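Local coordinates for protein YiiM (PDB 1O65) that is of unestablished function but carries a MOSC domain, and so probably binds molybdenum or its cofactor and acts as an oxidoreductase on nitrogenous compounds, at residues A[44-48]-A[49-53]; A[89-93]-A[94-98]; A[179-183]-A[184-188]. All blocks are in the same frame, centred on the assembly; numbering follows the deposited sequence.

Contact 1: residues A[44-48]-A[49-53]; sequences LMLTE and LGLEG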
loop_
_atom_site.group_PDB
_atom_site.type_symbol
_atom_site.label_atom_id
_atom_site.label_comp_id
_atom_site.label_asym_id
_atom_site.label_seq_id
_atom_site.Cartn_x
_atom_site.Cartn_y
_atom_site.Cartn_z
ATOM N N LEU A 44 -10.921 -4.264 17.254
ATOM C CA LEU A 44 -11.201 -2.858 17.098
ATOM C C LEU A 44 -12.032 -2.617 15.828
ATOM O O LEU A 44 -12.084 -3.386 14.870
ATOM C CB LEU A 44 -9.969 -1.975 17.120
ATOM C CG LEU A 44 -8.929 -2.071 16.021
ATOM C CD1 LEU A 44 -7.695 -1.248 16.362
ATOM C CD2 LEU A 44 -8.517 -3.514 15.722
ATOM N N MET A 45 -12.731 -1.501 15.852
ATOM C CA MET A 45 -13.606 -1.048 14.807
ATOM C C MET A 45 -12.833 -0.437 13.642
ATOM O O MET A 45 -11.898 0.361 13.816
ATOM C CB MET A 45 -14.571 -0.021 15.419
ATOM C CG MET A 45 -15.684 0.403 14.487
ATOM S SD MET A 45 -16.716 -0.968 13.898
ATOM C CE MET A 45 -17.355 -0.181 12.410
ATOM N N LEU A 46 -13.104 -0.952 12.440
ATOM C CA LEU A 46 -12.472 -0.369 11.248
ATOM C C LEU A 46 -13.532 0.521 10.585
ATOM O O LEU A 46 -14.574 0.006 10.151
ATOM C CB LEU A 46 -11.939 -1.420 10.287
ATOM C CG LEU A 46 -11.604 -0.962 8.868
ATOM C CD1 LEU A 46 -10.626 0.211 8.829
ATOM C CD2 LEU A 46 -11.052 -2.103 8.022
ATOM N N THR A 47 -13.296 1.827 10.589
ATOM C CA THR A 47 -14.263 2.756 9.992
ATOM C C THR A 47 -13.833 3.167 8.599
ATOM O O THR A 47 -12.723 2.856 8.170
ATOM C CB THR A 47 -14.484 4.004 10.872
ATOM O OG1 THR A 47 -15.617 4.731 10.333
ATOM C CG2 THR A 47 -13.309 4.945 10.880
ATOM N N GLU A 48 -14.630 3.941 7.890
ATOM C CA GLU A 48 -14.323 4.420 6.557
ATOM C C GLU A 48 -12.908 4.971 6.414
ATOM O O GLU A 48 -12.219 4.722 5.443
ATOM C CB GLU A 48 -15.280 5.580 6.201
ATOM C CG GLU A 48 -14.921 6.257 4.881
ATOM C CD GLU A 48 -15.931 7.296 4.448
ATOM O OE1 GLU A 48 -15.955 8.394 5.048
ATOM O OE2 GLU A 48 -16.700 7.051 3.497
ATOM N N LEU A 49 -12.515 5.816 7.359
ATOM C CA LEU A 49 -11.254 6.506 7.353
ATOM C C LEU A 49 -10.086 5.753 7.954
ATOM O O LEU A 49 -8.956 6.211 7.857
ATOM C CB LEU A 49 -11.460 7.847 8.107
ATOM C CG LEU A 49 -12.420 8.826 7.413
ATOM C CD1 LEU A 49 -12.481 10.130 8.213
ATOM C CD2 LEU A 49 -11.969 9.086 5.984
ATOM N N GLY A 50 -10.312 4.633 8.637
ATOM C CA GLY A 50 -9.159 3.943 9.213
ATOM C C GLY A 50 -9.535 3.251 10.504
ATOM O O GLY A 50 -10.721 3.193 10.848
ATOM N N LEU A 51 -8.554 2.662 11.145
ATOM C CA LEU A 51 -8.734 1.934 12.392
ATOM C C LEU A 51 -8.908 2.846 13.596
ATOM O O LEU A 51 -8.119 3.778 13.812
ATOM C CB LEU A 51 -7.540 0.987 12.632
ATOM C CG LEU A 51 -7.619 -0.324 11.814
ATOM C CD1 LEU A 51 -6.264 -0.999 11.729
ATOM C CD2 LEU A 51 -8.625 -1.281 12.433
ATOM N N GLU A 52 -9.984 2.641 14.345
ATOM C CA GLU A 52 -10.195 3.423 15.561
ATOM C C GLU A 52 -8.894 3.544 16.367
ATOM O O GLU A 52 -8.255 2.545 16.686
ATOM C CB GLU A 52 -11.259 2.738 16.424
ATOM C CG GLU A 52 -12.663 3.255 16.164
ATOM C CD GLU A 52 -12.752 4.747 16.393
ATOM O OE1 GLU A 52 -12.114 5.255 17.342
ATOM O OE2 GLU A 52 -13.469 5.427 15.636
ATOM N N GLY A 53 -8.494 4.776 16.655
ATOM C CA GLY A 53 -7.270 5.019 17.392
ATOM C C GLY A 53 -6.070 5.318 16.511
ATOM O O GLY A 53 -5.054 5.793 17.030
#
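Gly50 O receives the backbone N-H of Thr47 at 2.9 Å, and the methyl CG2 of Thr47 packs against the same oxygen. In return Gly50 N donates to Thr47 O at 3.0 Å. The two bonds close a beta hairpin with a two-residue loop, Glu48 and Leu49: strand 43-47 leads into a type I turn from Thr47 to Gly50, and strand 50-51 returns antiparallel. Further out, Glu52 N meets Met45 O at 3.0 Å in an almost straight bond, while Glu52 CG lies against Met45 CB. Leu46 and Leu51, a non-hydrogen-bonded pair, send their side chains to one face of the sheet. There CD2 of Leu51 touches Leu46 CB at 4.0 Å and Leu44 CG at 3.7 Å. Leu44, whose CG stands between its backbone N and carbonyl carbon (chi1 66°), crosses Leu51 at about a right angle. Val166 of strand 164-167 and Leu69 extend this leucine cluster into the fold. At phi 148° Gly50 holds a backbone shape in which a CB would collide with the preceding carbonyl oxygen. The hairpin thus buries its Leu46 and Leu51 face in the fold, while the acidic side chains of Glu48 and Glu52 and the thioether chain of Met45 are exposed.

Contact 2: residues A[89-93]-A[94-98]; sequences ELFVA and PAFGE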
loop_
_atom_site.group_PDB
_atom_site.type_symbol
_atom_site.label_atom_id
_atom_site.label_comp_id
_atom_site.label_asym_id
_atom_site.label_seq_id
_atom_site.Cartn_x
_atom_site.Cartn_y
_atom_site.Cartn_z
ATOM N N GLU A 89 18.258 -3.236 13.060
ATOM C CA GLU A 89 17.267 -3.223 14.106
ATOM C C GLU A 89 16.082 -2.326 13.738
ATOM O O GLU A 89 15.022 -2.473 14.340
ATOM C CB GLU A 89 17.727 -2.700 15.468
ATOM C CG GLU A 89 19.167 -2.536 15.760
ATOM C CD GLU A 89 19.834 -1.407 14.993
ATOM O OE1 GLU A 89 19.614 -0.245 15.396
ATOM O OE2 GLU A 89 20.561 -1.728 14.036
ATOM N N LEU A 90 16.326 -1.335 12.888
ATOM C CA LEU A 90 15.273 -0.427 12.482
ATOM C C LEU A 90 14.286 -1.093 11.531
ATOM O O LEU A 90 13.143 -0.666 11.460
ATOM C CB LEU A 90 15.846 0.797 11.745
ATOM C CG LEU A 90 16.850 1.650 12.512
ATOM C CD1 LEU A 90 17.424 2.710 11.578
ATOM C CD2 LEU A 90 16.222 2.247 13.765
ATOM N N PHE A 91 14.725 -2.126 10.825
ATOM C CA PHE A 91 13.860 -2.742 9.831
ATOM C C PHE A 91 12.981 -3.823 10.398
ATOM O O PHE A 91 13.141 -5.013 10.104
ATOM C CB PHE A 91 14.697 -3.174 8.613
ATOM C CG PHE A 91 15.339 -1.964 7.958
ATOM C CD1 PHE A 91 14.639 -1.176 7.068
ATOM C CD2 PHE A 91 16.640 -1.596 8.294
ATOM C CE1 PHE A 91 15.220 -0.061 6.484
ATOM C CE2 PHE A 91 17.223 -0.484 7.704
ATOM C CZ PHE A 91 16.518 0.294 6.805
ATOM N N VAL A 92 11.999 -3.419 11.215
ATOM C CA VAL A 92 11.023 -4.293 11.822
ATOM C C VAL A 92 9.655 -3.592 11.780
ATOM O O VAL A 92 9.613 -2.357 11.809
ATOM C CB VAL A 92 11.335 -4.697 13.265
ATOM C CG1 VAL A 92 12.620 -5.501 13.390
ATOM C CG2 VAL A 92 11.473 -3.490 14.191
ATOM N N ALA A 93 8.584 -4.333 11.561
ATOM C CA ALA A 93 7.248 -3.728 11.532
ATOM C C ALA A 93 7.024 -2.991 12.850
ATOM O O ALA A 93 7.490 -3.464 13.888
ATOM C CB ALA A 93 6.243 -4.860 11.336
ATOM N N PRO A 94 6.391 -1.830 12.856
ATOM C CA PRO A 94 5.884 -1.202 11.648
ATOM C C PRO A 94 6.682 0.024 11.256
ATOM O O PRO A 94 6.127 1.108 10.997
ATOM C CB PRO A 94 4.473 -0.804 12.091
ATOM C CG PRO A 94 4.711 -0.324 13.502
ATOM C CD PRO A 94 5.751 -1.242 14.064
ATOM N N ALA A 95 7.989 -0.149 11.047
ATOM C CA ALA A 95 8.866 0.960 10.717
ATOM C C ALA A 95 8.388 1.773 9.525
ATOM O O ALA A 95 8.627 2.978 9.456
ATOM C CB ALA A 95 10.289 0.487 10.463
ATOM N N PHE A 96 7.723 1.154 8.554
ATOM C CA PHE A 96 7.263 1.909 7.385
ATOM C C PHE A 96 5.915 2.563 7.590
ATOM O O PHE A 96 5.372 3.094 6.615
ATOM C CB PHE A 96 7.268 1.003 6.136
ATOM C CG PHE A 96 8.655 0.853 5.555
ATOM C CD1 PHE A 96 9.156 1.782 4.663
ATOM C CD2 PHE A 96 9.473 -0.194 5.944
ATOM C CE1 PHE A 96 10.435 1.656 4.152
ATOM C CE2 PHE A 96 10.756 -0.331 5.440
ATOM C CZ PHE A 96 11.239 0.593 4.542
ATOM N N GLY A 97 5.363 2.567 8.789
ATOM C CA GLY A 97 4.083 3.198 9.063
ATOM C C GLY A 97 2.872 2.314 8.771
ATOM O O GLY A 97 1.724 2.751 8.932
ATOM N N GLU A 98 3.052 1.038 8.470
ATOM C CA GLU A 98 1.943 0.168 8.152
ATOM C C GLU A 98 0.982 -0.123 9.287
ATOM O O GLU A 98 1.288 -0.159 10.476
ATOM C CB GLU A 98 2.473 -1.172 7.603
ATOM C CG GLU A 98 3.224 -2.008 8.617
ATOM C CD GLU A 98 4.721 -1.769 8.533
ATOM O OE1 GLU A 98 5.117 -0.602 8.351
ATOM O OE2 GLU A 98 5.508 -2.731 8.633
#
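Leu90 O lies 3.2 Å from the methyl CB of Ala95, the first touch between residues 89-93 and 94-98. Phe91, at the centre of an inverse gamma turn, sends its ring back toward Phe96: CE2 of Phe96 sits at the edge of the Phe91 ring, 4.3 Å from Phe91 CD1. Both rings also meet Trp80 and Phe139, so the pair belongs to a larger aromatic cluster that anchors this loop between helix 75-83 and strand 100-102. Val92 turns its side chain from the other segment but offers its carbonyl oxygen, which takes the N-H of Ala95 at 2.8 Å. The bond closes a turn round the cis peptide between Ala93 and Pro94, and the type I turn from Pro94 to Gly97 overlaps it. Ala93 CB packs against Glu98 OE2 at 3.5 Å. Glu98 folds back to it because CG lies between the backbone N and carbonyl carbon (chi1 67°) and the chain bends again at chi2. Buried Glu98 has a polar partner in Tyr77 OH, hydrogen-bonded to the same oxygen that lies on the Ala93 methyl, so the loop is joined to helix 75-83 through its acid as well as through its aromatic rings.

Contact 3: residues A[179-183]-A[184-188]; sequences SDVTV and QEAAA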
loop_
_atom_site.group_PDB
_atom_site.type_symbol
_atom_site.label_atom_id
_atom_site.label_comp_id
_atom_site.label_asym_id
_atom_site.label_seq_id
_atom_site.Cartn_x
_atom_site.Cartn_y
_atom_site.Cartn_z
ATOM N N SER A 179 -9.373 -7.203 -11.341
ATOM C CA SER A 179 -8.535 -6.523 -12.309
ATOM C C SER A 179 -7.363 -7.454 -12.652
ATOM O O SER A 179 -7.120 -8.418 -11.943
ATOM C CB SER A 179 -7.994 -5.214 -11.752
ATOM O OG SER A 179 -6.669 -5.329 -11.260
ATOM N N ASP A 180 -6.613 -7.145 -13.696
ATOM C CA ASP A 180 -5.432 -7.930 -14.025
ATOM C C ASP A 180 -4.201 -7.039 -13.929
ATOM O O ASP A 180 -3.237 -7.201 -14.661
ATOM C CB ASP A 180 -5.494 -8.633 -15.374
ATOM C CG ASP A 180 -5.456 -7.622 -16.496
ATOM O OD1 ASP A 180 -5.764 -6.446 -16.183
ATOM O OD2 ASP A 180 -5.093 -8.023 -17.633
ATOM N N VAL A 181 -4.286 -6.001 -13.074
ATOM C CA VAL A 181 -3.082 -5.191 -12.878
ATOM C C VAL A 181 -2.639 -5.347 -11.434
ATOM O O VAL A 181 -3.366 -5.007 -10.512
ATOM C CB VAL A 181 -3.117 -3.762 -13.372
ATOM C CG1 VAL A 181 -4.485 -3.137 -13.400
ATOM C CG2 VAL A 181 -2.136 -2.855 -12.594
ATOM N N THR A 182 -1.461 -5.903 -11.241
ATOM C CA THR A 182 -0.878 -6.092 -9.925
ATOM C C THR A 182 -0.369 -4.732 -9.413
ATOM O O THR A 182 -0.108 -3.823 -10.203
ATOM C CB THR A 182 0.353 -7.015 -9.980
ATOM O OG1 THR A 182 1.361 -6.407 -10.804
ATOM C CG2 THR A 182 0.020 -8.384 -10.586
ATOM N N VAL A 183 -0.123 -4.681 -8.124
ATOM C CA VAL A 183 0.474 -3.547 -7.446
ATOM C C VAL A 183 1.834 -3.245 -8.059
ATOM O O VAL A 183 2.202 -2.101 -8.352
ATOM C CB VAL A 183 0.582 -3.829 -5.926
ATOM C CG1 VAL A 183 1.338 -2.741 -5.201
ATOM C CG2 VAL A 183 -0.845 -3.913 -5.334
ATOM N N GLN A 184 2.594 -4.290 -8.388
ATOM C CA GLN A 184 3.909 -4.156 -8.995
ATOM C C GLN A 184 3.781 -3.426 -10.326
ATOM O O GLN A 184 4.517 -2.474 -10.564
ATOM C CB GLN A 184 4.582 -5.516 -9.182
ATOM C CG GLN A 184 5.912 -5.449 -9.938
ATOM C CD GLN A 184 6.511 -6.855 -10.064
ATOM O OE1 GLN A 184 5.934 -7.754 -10.672
ATOM N NE2 GLN A 184 7.679 -7.054 -9.472
ATOM N N GLU A 185 2.845 -3.869 -11.156
ATOM C CA GLU A 185 2.592 -3.210 -12.429
ATOM C C GLU A 185 2.179 -1.748 -12.228
ATOM O O GLU A 185 2.707 -0.868 -12.892
ATOM C CB GLU A 185 1.520 -3.929 -13.224
ATOM C CG GLU A 185 1.859 -5.338 -13.690
ATOM C CD GLU A 185 0.624 -6.006 -14.304
ATOM O OE1 GLU A 185 0.267 -5.546 -15.424
ATOM O OE2 GLU A 185 0.043 -6.906 -13.661
ATOM N N ALA A 186 1.241 -1.460 -11.329
ATOM C CA ALA A 186 0.818 -0.091 -11.117
ATOM C C ALA A 186 2.028 0.753 -10.685
ATOM O O ALA A 186 2.226 1.841 -11.209
ATOM C CB ALA A 186 -0.297 0.021 -10.107
ATOM N N ALA A 187 2.811 0.211 -9.732
ATOM C CA ALA A 187 3.987 0.903 -9.287
ATOM C C ALA A 187 4.915 1.154 -10.478
ATOM O O ALA A 187 5.292 2.324 -10.630
ATOM C CB ALA A 187 4.737 0.197 -8.159
ATOM N N ALA A 188 5.144 0.201 -11.349
ATOM C CA ALA A 188 6.025 0.341 -12.489
ATOM C C ALA A 188 5.509 1.340 -13.521
ATOM O O ALA A 188 6.242 2.097 -14.172
ATOM C CB ALA A 188 6.231 -1.032 -13.184
HETATM O O HOH W 1 3.426 -8.131 -11.451
#
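Thr182 and Glu185 grip each other in both directions. Thr182 N donates to Glu185 OE2 at 3.0 Å, a nearly straight bond that meets the oxygen from above the carboxylate plane, 61° out of it; Glu185 N donates to Thr182 OG1, also at 3.0 Å. Chi1 of 62° sets that hydroxyl between the backbone N and carbonyl carbon of Thr182, facing the first turn of the helix. This reciprocal pair is a capping box, with Thr182 as N-cap of helix 183-191, within the YiiM-like three-helix region. The other carboxylate oxygen, OE1, forms a salt bridge to Arg202. Were Glu185 shortened to an alanine, Thr182 N would probably lose its side-chain acceptor and Arg202 its salt bridge, keeping a long, weak pairing with Asp180. A water joins Thr182 OG1, 2.8 Å away, to Gln184 OE1, to which it donates at 2.7 Å. Behind the cap the helical ladder begins: Ala186 N bonds Thr182 O at 2.9 Å, and Ala187 N bonds Val183 O at 2.8 Å. Outermost is the packing, where CG2 of Val181 lies against Glu185 CB at 3.9 Å and more loosely against Ala186 CB, while Val183 turns away onto Val125 and Pro128 of strand 121-128.

Overall arrangement
The three contacts follow one another along the chain as local contacts, a hairpin, a cis-proline loop and a helix cap, and none touches another. Contacts 1 and 2 both belong to the MOSC region and are the closest pair, about 8 Å between nearest atoms and 21 Å between centres. Strand 14-21 reaches both: Val19 and Thr21 pack on the hairpin at 44-53, Tyr20 on the loop at 89-98. Contact 3 lies across the centre of the chain from both, its nearest atoms about 17 Å from contact 1 and 13 Å from contact 2. Strand 121-128 links the extremes, touching Leu46 in contact 1 and Val183 and Ala186 in contact 3. These contacts do not themselves place the site of any molybdenum-related activity.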